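Local atomic coordinates of group 3 allergen SMIPP-S Yv6023A04 (Sarcoptes scabiei type hominis, PDB entry 3H7O), a protein that is an inactivated paralogue of the trypsin-like serine proteases, made by the scabies mite and probably lacking the peptidase activity of that family. Residues Thr157-Ile162 / Glu205-Val210; Thr14-Thr19 / Ser127-Gly132; Ile90-Leu95 / Ser219-Ile224; Ile53-Glu58 / Arg97-Asp102. The protein carries 3 engineered substitutions. All coordinates share one frame; numbering follows the deposited sequence.

Contact 1. Residues Thr157-Ile162 / Glu205-Val210; sequences TKYGPI and EGAPEV. With SO4 (sulfate ion), chain D.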
# COMPACT_ATOMS: atom_id res chain seq x y z
N THR A 157 -13.12 -18.55 -0.45
CA THR A 157 -13.86 -19.39 -1.41
C THR A 157 -14.09 -18.64 -2.73
O THR A 157 -14.08 -19.26 -3.80
CB THR A 157 -15.17 -20.02 -0.82
OG1 THR A 157 -15.97 -20.56 -1.88
CG2 THR A 157 -16.00 -19.02 -0.05
N LYS A 158 -14.27 -17.32 -2.66
CA LYS A 158 -14.42 -16.51 -3.87
C LYS A 158 -13.14 -16.46 -4.70
O LYS A 158 -13.20 -16.40 -5.93
CB LYS A 158 -14.90 -15.09 -3.53
CG LYS A 158 -16.37 -15.02 -3.18
CD LYS A 158 -16.80 -13.62 -2.78
CE LYS A 158 -18.27 -13.60 -2.43
NZ LYS A 158 -18.74 -12.22 -2.12
N TYR A 159 -11.99 -16.49 -4.03
CA TYR A 159 -10.70 -16.50 -4.70
C TYR A 159 -10.31 -17.88 -5.25
O TYR A 159 -9.35 -18.00 -6.01
CB TYR A 159 -9.61 -15.93 -3.80
CG TYR A 159 -9.44 -14.44 -3.96
CD1 TYR A 159 -10.33 -13.54 -3.35
CD2 TYR A 159 -8.40 -13.92 -4.73
CE1 TYR A 159 -10.18 -12.16 -3.51
CE2 TYR A 159 -8.24 -12.54 -4.89
CZ TYR A 159 -9.13 -11.67 -4.29
OH TYR A 159 -8.95 -10.31 -4.45
N GLY A 160 -11.07 -18.90 -4.85
CA GLY A 160 -10.95 -20.25 -5.41
C GLY A 160 -9.56 -20.85 -5.30
O GLY A 160 -9.06 -21.05 -4.20
N PRO A 161 -8.93 -21.14 -6.45
CA PRO A 161 -7.61 -21.79 -6.48
C PRO A 161 -6.45 -20.88 -6.08
O PRO A 161 -5.33 -21.35 -5.94
CB PRO A 161 -7.46 -22.21 -7.94
CG PRO A 161 -8.29 -21.24 -8.70
CD PRO A 161 -9.46 -20.94 -7.81
N ILE A 162 -6.72 -19.58 -5.91
CA ILE A 162 -5.70 -18.61 -5.50
C ILE A 162 -5.50 -18.67 -3.99
O ILE A 162 -6.42 -18.41 -3.21
CB ILE A 162 -6.07 -17.16 -5.94
CG1 ILE A 162 -5.99 -17.03 -7.47
CG2 ILE A 162 -5.16 -16.13 -5.26
CD1 ILE A 162 -6.51 -15.71 -8.03
N GLU A 205 -13.83 -12.30 -11.38
CA GLU A 205 -14.74 -11.18 -11.48
C GLU A 205 -15.55 -11.04 -10.19
O GLU A 205 -16.06 -12.03 -9.66
CB GLU A 205 -15.68 -11.39 -12.66
CG GLU A 205 -16.40 -10.15 -13.12
CD GLU A 205 -17.50 -10.48 -14.10
OE1 GLU A 205 -18.49 -11.12 -13.70
OE2 GLU A 205 -17.35 -10.12 -15.29
N GLY A 206 -15.65 -9.81 -9.69
CA GLY A 206 -16.47 -9.52 -8.51
C GLY A 206 -15.81 -9.78 -7.18
O GLY A 206 -16.39 -9.50 -6.13
N ALA A 207 -14.58 -10.31 -7.21
CA ALA A 207 -13.84 -10.66 -5.99
C ALA A 207 -13.63 -9.45 -5.06
O ALA A 207 -13.44 -8.33 -5.54
CB ALA A 207 -12.50 -11.29 -6.33
N PRO A 208 -13.64 -9.69 -3.74
CA PRO A 208 -13.31 -8.61 -2.81
C PRO A 208 -11.84 -8.23 -2.94
O PRO A 208 -11.05 -8.99 -3.50
CB PRO A 208 -13.56 -9.23 -1.43
CG PRO A 208 -14.31 -10.51 -1.68
CD PRO A 208 -13.91 -10.96 -3.03
N GLU A 209 -11.49 -7.06 -2.43
CA GLU A 209 -10.09 -6.65 -2.34
C GLU A 209 -9.42 -7.38 -1.18
O GLU A 209 -10.07 -7.67 -0.17
CB GLU A 209 -9.98 -5.13 -2.18
CG GLU A 209 -10.65 -4.31 -3.29
CD GLU A 209 -10.04 -4.53 -4.68
OE1 GLU A 209 -8.86 -4.92 -4.78
OE2 GLU A 209 -10.75 -4.30 -5.68
N VAL A 210 -8.13 -7.68 -1.33
CA VAL A 210 -7.37 -8.35 -0.28
C VAL A 210 -6.28 -7.43 0.24
O VAL A 210 -5.63 -6.71 -0.52
CB VAL A 210 -6.75 -9.69 -0.77
CG1 VAL A 210 -5.92 -10.36 0.34
CG2 VAL A 210 -7.85 -10.63 -1.24
S SO4 D . -14.30 -6.76 -11.55
O1 SO4 D . -15.59 -6.27 -11.07
O2 SO4 D . -13.28 -5.75 -11.29
O3 SO4 D . -14.37 -7.03 -12.98
O4 SO4 D . -13.98 -7.98 -10.83
O HOH W 1 -17.96 -10.14 -3.70
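K158, near the end of helix 152-159, the intermediate helix of the chymotrypsin fold, and the adjoining Y159 press against A207, P208 and V210, where the chain enters strand 209-213. The phenol carries the contact. Y159 OH donates a hydrogen bond to P208 O at 2.7 Å, and the hydroxyl sits almost on the extension of the carbonyl bond (C=O...O angle 168°), while that oxygen lies in plane at the ring edge. With chi1 at -90°, Y159 drops its ring toward the incoming strand. V210 CG2 approaches the ring obliquely, 3.5 Å from Y159 CZ, and A207 CB comes to 3.8 Å from CE1, so two small aliphatic groups flank the end of the ring that makes the bond. Strand 209-213 belongs to the C-terminal barrel, and in active members of the family this region contributes to the wall of the S1 pocket. Here E209 turns its side chain away from the helix and is paired with R203 and the backbone of L178; a glycerol molecule is bound to A207 O. Beside the tyrosine, the extended K158 side chain crosses P208 at about a right angle, CD to CD 3.9 Å. Its NZ donates to a water at 2.7 Å, and the same water donates to G206 O at 3.0 Å, an oxygen also bonded by Q172. On the G206 amide a sulfate ion is held, N to O4 2.7 Å with a nearly straight N-H...O angle of 168°, and S177 grips the ion too.

Contact 2. Residues Thr14-Thr19 / Ser127-Gly132; sequences TVAVRT and SGYGDG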
# COMPACT_ATOMS: atom_id res chain seq x y z
N THR A 14 0.12 8.59 2.88
CA THR A 14 0.10 7.95 1.57
C THR A 14 1.28 8.42 0.72
O THR A 14 1.58 9.62 0.66
CB THR A 14 -1.22 8.24 0.81
OG1 THR A 14 -2.34 7.98 1.66
CG2 THR A 14 -1.34 7.38 -0.45
N VAL A 15 1.95 7.47 0.08
CA VAL A 15 3.01 7.78 -0.88
C VAL A 15 2.85 6.93 -2.13
O VAL A 15 2.10 5.95 -2.13
CB VAL A 15 4.45 7.59 -0.28
CG1 VAL A 15 4.63 8.39 1.00
CG2 VAL A 15 4.77 6.12 -0.05
N ALA A 16 3.54 7.33 -3.19
CA ALA A 16 3.73 6.49 -4.36
C ALA A 16 5.15 5.95 -4.35
O ALA A 16 6.12 6.70 -4.13
CB ALA A 16 3.48 7.29 -5.64
N VAL A 17 5.27 4.64 -4.57
CA VAL A 17 6.57 3.99 -4.72
C VAL A 17 6.82 3.77 -6.22
O VAL A 17 6.12 3.00 -6.87
CB VAL A 17 6.62 2.64 -3.95
CG1 VAL A 17 7.97 1.94 -4.17
CG2 VAL A 17 6.37 2.87 -2.45
N ARG A 18 7.83 4.47 -6.74
CA ARG A 18 8.18 4.39 -8.16
C ARG A 18 9.32 3.41 -8.39
O ARG A 18 10.37 3.51 -7.75
CB ARG A 18 8.58 5.77 -8.69
CG ARG A 18 7.55 6.86 -8.49
CD ARG A 18 7.99 8.14 -9.19
NE ARG A 18 6.86 9.00 -9.52
CZ ARG A 18 6.07 8.83 -10.58
NH1 ARG A 18 6.28 7.83 -11.43
NH2 ARG A 18 5.06 9.67 -10.79
N THR A 19 9.11 2.48 -9.31
CA THR A 19 10.14 1.52 -9.72
C THR A 19 10.29 1.52 -11.23
O THR A 19 9.44 2.06 -11.94
CB THR A 19 9.81 0.09 -9.23
OG1 THR A 19 8.49 -0.27 -9.68
CG2 THR A 19 9.87 0.02 -7.70
N SER A 127 -6.25 4.37 0.33
CA SER A 127 -5.88 5.53 -0.48
C SER A 127 -4.69 5.20 -1.39
O SER A 127 -3.83 4.39 -1.04
CB SER A 127 -5.57 6.74 0.40
OG SER A 127 -4.47 6.47 1.26
N GLY A 128 -4.66 5.84 -2.55
CA GLY A 128 -3.62 5.59 -3.54
C GLY A 128 -3.96 6.15 -4.91
O GLY A 128 -4.91 6.92 -5.05
N TYR A 129 -3.20 5.71 -5.91
CA TYR A 129 -3.14 6.40 -7.19
C TYR A 129 -3.53 5.54 -8.39
O TYR A 129 -3.67 6.06 -9.50
CB TYR A 129 -1.72 6.96 -7.40
CG TYR A 129 -1.30 7.92 -6.31
CD1 TYR A 129 -1.66 9.26 -6.37
CD2 TYR A 129 -0.55 7.48 -5.21
CE1 TYR A 129 -1.28 10.15 -5.36
CE2 TYR A 129 -0.16 8.36 -4.21
CZ TYR A 129 -0.53 9.70 -4.29
OH TYR A 129 -0.17 10.58 -3.31
N GLY A 130 -3.71 4.24 -8.18
CA GLY A 130 -4.06 3.33 -9.27
C GLY A 130 -2.90 3.12 -10.23
O GLY A 130 -1.74 3.32 -9.86
N ASP A 131 -3.23 2.71 -11.45
CA ASP A 131 -2.23 2.44 -12.49
C ASP A 131 -1.58 3.72 -13.01
O ASP A 131 -2.27 4.71 -13.27
CB ASP A 131 -2.86 1.67 -13.66
CG ASP A 131 -3.16 0.23 -13.32
OD1 ASP A 131 -2.54 -0.32 -12.38
OD2 ASP A 131 -4.02 -0.37 -14.01
N GLY A 132 -0.26 3.67 -13.17
CA GLY A 132 0.51 4.84 -13.59
C GLY A 132 0.83 4.95 -15.07
O GLY A 132 1.22 6.02 -15.54
O HOH W 2 1.76 11.40 -1.59
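T14-A16 and S127-Y129 run in nearly the same direction, 21° apart end to end, with T14 lying 6.7 Å from G128 and A16 7.4 Å from Y129 between CA atoms. They are not neighbours in one sheet: strand 14-19 belongs to the N-terminal barrel of the chymotrypsin fold and strand 123-128 to the C-terminal one, so side chains bridge the interface between the two. At one end two hydroxyls meet, T14 OG1 and S127 OG at 2.6 Å. S127 holds its OG between its backbone N and carbonyl carbon (chi1 62°), which turns the hydroxyl to the threonine; T14 OG1 is also hydrogen-bonded to V11 O. At the other end the Y129 ring turns its CE2 edge to the strand. V15 O lies in plane at the ring edge, 3.9 Å from CE2, while T14 CG2 and A16 CB each stand 4.1 Å from that same CE2. A water donates to T14 O at 2.9 Å and to Y129 OH at 2.7 Å, tying the phenol to the first strand. Beyond the tyrosine, G130 N is hydrogen-bonded to D182 and D131 to G181, in the loop that carries the nucleophile in active relatives. Because the water gives its proton to Y129 OH, the phenol can turn its own toward S59 O, to which it is hydrogen-bonded; the buried hydroxyl thus has partners for both its donor and acceptor roles.

Contact 3. Residues Ile90-Leu95 / Ser219-Ile224; sequences IAILEL and SWIQDI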
# COMPACT_ATOMS: atom_id res chain seq x y z
N ILE A 90 4.54 -7.93 1.67
CA ILE A 90 4.77 -6.74 2.47
C ILE A 90 6.29 -6.46 2.51
O ILE A 90 7.10 -7.39 2.55
CB ILE A 90 4.16 -6.92 3.89
CG1 ILE A 90 4.13 -5.58 4.64
CG2 ILE A 90 4.87 -8.05 4.67
CD1 ILE A 90 3.31 -5.62 5.92
N ALA A 91 6.66 -5.19 2.45
CA ALA A 91 8.06 -4.80 2.41
C ALA A 91 8.28 -3.45 3.06
O ALA A 91 7.41 -2.57 2.99
CB ALA A 91 8.57 -4.78 0.98
N ILE A 92 9.44 -3.28 3.68
CA ILE A 92 9.84 -2.00 4.23
C ILE A 92 10.99 -1.43 3.41
O ILE A 92 11.99 -2.11 3.17
CB ILE A 92 10.22 -2.11 5.73
CG1 ILE A 92 9.01 -2.57 6.54
CG2 ILE A 92 10.73 -0.76 6.26
CD1 ILE A 92 9.33 -3.02 7.96
N LEU A 93 10.82 -0.19 2.96
CA LEU A 93 11.87 0.52 2.25
C LEU A 93 12.61 1.43 3.22
O LEU A 93 11.98 2.24 3.91
CB LEU A 93 11.29 1.33 1.09
CG LEU A 93 10.40 0.58 0.08
CD1 LEU A 93 9.89 1.53 -0.99
CD2 LEU A 93 11.11 -0.60 -0.55
N GLU A 94 13.93 1.29 3.29
CA GLU A 94 14.77 2.15 4.12
C GLU A 94 15.38 3.29 3.31
O GLU A 94 15.82 3.08 2.18
CB GLU A 94 15.87 1.35 4.81
CG GLU A 94 16.77 2.18 5.71
CD GLU A 94 17.81 1.36 6.45
OE1 GLU A 94 17.87 0.13 6.24
OE2 GLU A 94 18.57 1.95 7.25
N LEU A 95 15.42 4.48 3.91
CA LEU A 95 16.00 5.66 3.28
C LEU A 95 17.33 6.06 3.90
O LEU A 95 17.50 5.97 5.12
CB LEU A 95 15.01 6.82 3.35
CG LEU A 95 13.71 6.59 2.58
CD1 LEU A 95 12.59 7.42 3.19
CD2 LEU A 95 13.90 6.89 1.09
N SER A 219 5.23 -6.64 14.87
CA SER A 219 6.43 -6.98 15.65
C SER A 219 7.69 -6.86 14.78
O SER A 219 8.69 -6.28 15.20
CB SER A 219 6.30 -8.39 16.23
OG SER A 219 7.44 -8.72 16.99
N TRP A 220 7.61 -7.40 13.57
CA TRP A 220 8.69 -7.34 12.59
C TRP A 220 8.93 -5.90 12.13
O TRP A 220 10.08 -5.47 12.02
CB TRP A 220 8.38 -8.26 11.41
CG TRP A 220 9.25 -8.05 10.19
CD1 TRP A 220 10.58 -8.34 10.07
CD2 TRP A 220 8.83 -7.50 8.93
NE1 TRP A 220 11.02 -8.00 8.81
CE2 TRP A 220 9.97 -7.49 8.09
CE3 TRP A 220 7.62 -7.03 8.43
CZ2 TRP A 220 9.93 -7.02 6.77
CZ3 TRP A 220 7.57 -6.56 7.11
CH2 TRP A 220 8.72 -6.56 6.30
N ILE A 221 7.85 -5.16 11.87
CA ILE A 221 7.93 -3.74 11.48
C ILE A 221 8.62 -2.90 12.56
O ILE A 221 9.51 -2.10 12.26
CB ILE A 221 6.52 -3.17 11.14
CG1 ILE A 221 5.98 -3.81 9.86
CG2 ILE A 221 6.58 -1.64 10.97
CD1 ILE A 221 4.48 -3.64 9.67
N GLN A 222 8.21 -3.09 13.82
CA GLN A 222 8.82 -2.39 14.95
C GLN A 222 10.32 -2.65 15.07
O GLN A 222 11.08 -1.74 15.38
CB GLN A 222 8.11 -2.74 16.27
CG GLN A 222 6.77 -2.05 16.48
CD GLN A 222 5.99 -2.62 17.66
OE1 GLN A 222 6.37 -3.63 18.25
NE2 GLN A 222 4.89 -1.96 18.00
N ASP A 223 10.72 -3.90 14.82
CA ASP A 223 12.14 -4.28 14.80
C ASP A 223 12.95 -3.53 13.74
O ASP A 223 14.09 -3.15 13.98
CB ASP A 223 12.29 -5.79 14.60
CG ASP A 223 11.96 -6.59 15.85
OD1 ASP A 223 11.94 -6.01 16.96
OD2 ASP A 223 11.72 -7.81 15.72
N ILE A 224 12.35 -3.34 12.57
CA ILE A 224 13.00 -2.60 11.49
C ILE A 224 13.01 -1.09 11.77
O ILE A 224 14.04 -0.44 11.60
CB ILE A 224 12.36 -2.90 10.11
CG1 ILE A 224 12.30 -4.41 9.83
CG2 ILE A 224 13.08 -2.15 8.98
CD1 ILE A 224 13.63 -5.15 9.86
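One face of the W220 indole takes the CD1 methyl of I92, a CH-pi contact with CD1 4.1 Å from the centroid of the six-membered ring and 15° off its normal. On the same face stands CG1 of I224, one helical turn along from the tryptophan. At the edge, near the ring plane, lies A91 CA, 4.3 Å from CH2, and I90 CG2 comes obliquely to 3.9 Å from CZ3. This is the docking of the C-terminal helix of the chymotrypsin fold, 218-225, on the N-terminal barrel, here on strand 91-95. The two axes are close to parallel, 10° apart and 10.1 Å at their nearest. In the S1 family this strand directly follows the position of the catalytic aspartate. The interface is aliphatic and aromatic. W220 holds CG anti to its backbone N (chi1 166°), which brings the ring to the barrel side of the helix, while an extended I92 reaches out from the strand to meet it. F37 and L39 of the adjoining strand pack against I92, and Y77 of strand 68-78 against I224. The CD1 methyl of I92 is wedged among three helix residues: besides the indole it meets I221 CG1 at 3.9 Å and I224 CB at 3.7 Å.

Contact 4. Residues Ile53-Glu58 / Arg97-Asp102; sequences IVIQYE and RPLKLD
Y57 reaches across to L99 and K100 with both its ring and its hydroxyl. Its OH accepts the backbone N-H of K100 at 2.9 Å in a nearly straight bond (N-H...O 167°). L99 CD2 sits over one ring face, 3.8 Å from the centroid and 20° off the normal, and the same methyl touches I55 CG2 at 3.9 Å. Y57 chi1 of 59° places CG between the backbone N and carbonyl carbon, standing the ring up from strand 54-57 toward the loop. Next along, E58 OE2 and D102 OD2, like charges, approach to 3.5 Å. A water donates to E58 OE1 at 2.9 Å and to D102 OD2 at 2.7 Å, and the salt bridge of E58 to K68, with S106 OG bonded to OE2, probably offsets the repulsion. D102 is fixed through OD1 by the backbone N-H groups of L104 and S106. K100 centres an inverse gamma turn, which bends the loop past the phenol. Where L99 covers I55 and Y57, beside the end of strand 54-57, the arrangement fastens the long connection between the two barrels of the chymotrypsin fold to the N-terminal barrel.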
# COMPACT_ATOMS: atom_id res chain seq x y z
N ILE A 53 14.82 2.96 -6.73
CA ILE A 53 13.48 3.24 -6.21
C ILE A 53 13.32 4.71 -5.78
O ILE A 53 14.24 5.29 -5.21
CB ILE A 53 13.12 2.29 -5.04
CG1 ILE A 53 13.33 0.83 -5.46
CG2 ILE A 53 11.68 2.53 -4.54
CD1 ILE A 53 13.30 -0.19 -4.31
N VAL A 54 12.16 5.29 -6.08
CA VAL A 54 11.84 6.66 -5.67
C VAL A 54 10.53 6.71 -4.89
O VAL A 54 9.54 6.08 -5.27
CB VAL A 54 11.76 7.64 -6.90
CG1 VAL A 54 11.45 9.06 -6.45
CG2 VAL A 54 13.06 7.63 -7.69
N ILE A 55 10.55 7.44 -3.78
CA ILE A 55 9.34 7.68 -2.99
C ILE A 55 8.80 9.07 -3.31
O ILE A 55 9.47 10.07 -3.04
CB ILE A 55 9.61 7.59 -1.46
CG1 ILE A 55 10.26 6.25 -1.07
CG2 ILE A 55 8.32 7.88 -0.65
CD1 ILE A 55 9.43 5.02 -1.39
N GLN A 56 7.59 9.12 -3.86
CA GLN A 56 6.90 10.37 -4.11
C GLN A 56 5.85 10.59 -3.01
O GLN A 56 5.02 9.71 -2.75
CB GLN A 56 6.24 10.39 -5.50
CG GLN A 56 5.58 11.73 -5.86
CD GLN A 56 5.17 11.83 -7.33
OE1 GLN A 56 5.32 10.90 -8.11
NE2 GLN A 56 4.64 13.00 -7.70
N TYR A 57 5.91 11.75 -2.38
CA TYR A 57 5.05 12.05 -1.24
C TYR A 57 4.49 13.46 -1.28
O TYR A 57 4.92 14.27 -2.11
CB TYR A 57 5.76 11.73 0.10
CG TYR A 57 7.06 12.46 0.39
CD1 TYR A 57 7.15 13.34 1.48
CD2 TYR A 57 8.21 12.24 -0.37
CE1 TYR A 57 8.34 14.00 1.79
CE2 TYR A 57 9.41 12.91 -0.07
CZ TYR A 57 9.46 13.79 1.01
OH TYR A 57 10.64 14.44 1.31
N GLU A 58 3.51 13.74 -0.42
CA GLU A 58 2.82 15.04 -0.37
C GLU A 58 2.07 15.36 -1.67
O GLU A 58 1.91 16.53 -2.02
CB GLU A 58 3.79 16.18 -0.01
CG GLU A 58 4.53 15.99 1.31
CD GLU A 58 5.26 17.23 1.79
OE1 GLU A 58 5.31 18.24 1.05
OE2 GLU A 58 5.79 17.20 2.92
N ARG A 97 18.56 9.17 3.05
CA ARG A 97 18.23 10.58 3.23
C ARG A 97 16.75 10.61 3.62
O ARG A 97 15.91 10.05 2.90
CB ARG A 97 18.48 11.36 1.93
CG ARG A 97 18.33 12.88 2.02
CD ARG A 97 16.95 13.37 1.59
NE ARG A 97 16.93 14.83 1.52
CZ ARG A 97 16.60 15.63 2.54
NH1 ARG A 97 16.23 15.12 3.71
NH2 ARG A 97 16.64 16.95 2.37
N PRO A 98 16.42 11.25 4.76
CA PRO A 98 15.06 11.10 5.29
C PRO A 98 14.00 11.88 4.51
O PRO A 98 14.32 12.87 3.86
CB PRO A 98 15.17 11.65 6.71
CG PRO A 98 16.28 12.64 6.64
CD PRO A 98 17.24 12.15 5.59
N LEU A 99 12.75 11.42 4.58
CA LEU A 99 11.62 12.18 4.06
C LEU A 99 11.51 13.49 4.84
O LEU A 99 11.69 13.49 6.06
CB LEU A 99 10.32 11.40 4.21
CG LEU A 99 10.18 10.01 3.57
CD1 LEU A 99 8.92 9.31 4.09
CD2 LEU A 99 10.17 10.09 2.05
N LYS A 100 11.25 14.58 4.13
CA LYS A 100 11.04 15.89 4.75
C LYS A 100 9.60 16.02 5.24
O LYS A 100 8.77 16.70 4.62
CB LYS A 100 11.37 17.02 3.77
CG LYS A 100 12.84 17.11 3.37
CD LYS A 100 13.12 18.36 2.55
CE LYS A 100 13.16 19.61 3.42
NZ LYS A 100 13.73 20.78 2.69
N LEU A 101 9.30 15.35 6.35
CA LEU A 101 7.95 15.35 6.90
C LEU A 101 7.60 16.72 7.46
O LEU A 101 8.39 17.33 8.19
CB LEU A 101 7.80 14.27 7.98
CG LEU A 101 8.19 12.83 7.64
CD1 LEU A 101 8.01 11.94 8.86
CD2 LEU A 101 7.39 12.29 6.46
N ASP A 102 6.43 17.22 7.09
CA ASP A 102 5.97 18.52 7.56
C ASP A 102 4.81 18.39 8.55
O ASP A 102 4.29 19.38 9.05
CB ASP A 102 5.57 19.41 6.37
CG ASP A 102 4.34 18.90 5.63
OD1 ASP A 102 3.81 17.82 5.99
OD2 ASP A 102 3.90 19.58 4.68
O HOH W 3 5.28 20.62 2.66

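Overall arrangement
Contacts 2, 3 and 4 all draw on the six-stranded N-terminal barrel, whereas contact 1 lies in the C-terminal half, about 34 Å from contact 4 between centres and on the opposite side of the chain's centre. Contacts 2 and 4 are closest, about 13 Å between centres, because strands 14-19 and 54-57 are neighbours, joined by R18 N to V54 O (2.8 Å). L93 packs inward on V17 and I55, linking contact 3 to both. Along the chain, both segments of contact 4 fall between those of contact 2, and contact 1 falls between those of contact 3. Contacts 2 and 3 tie the two halves of this two-barrel fold together.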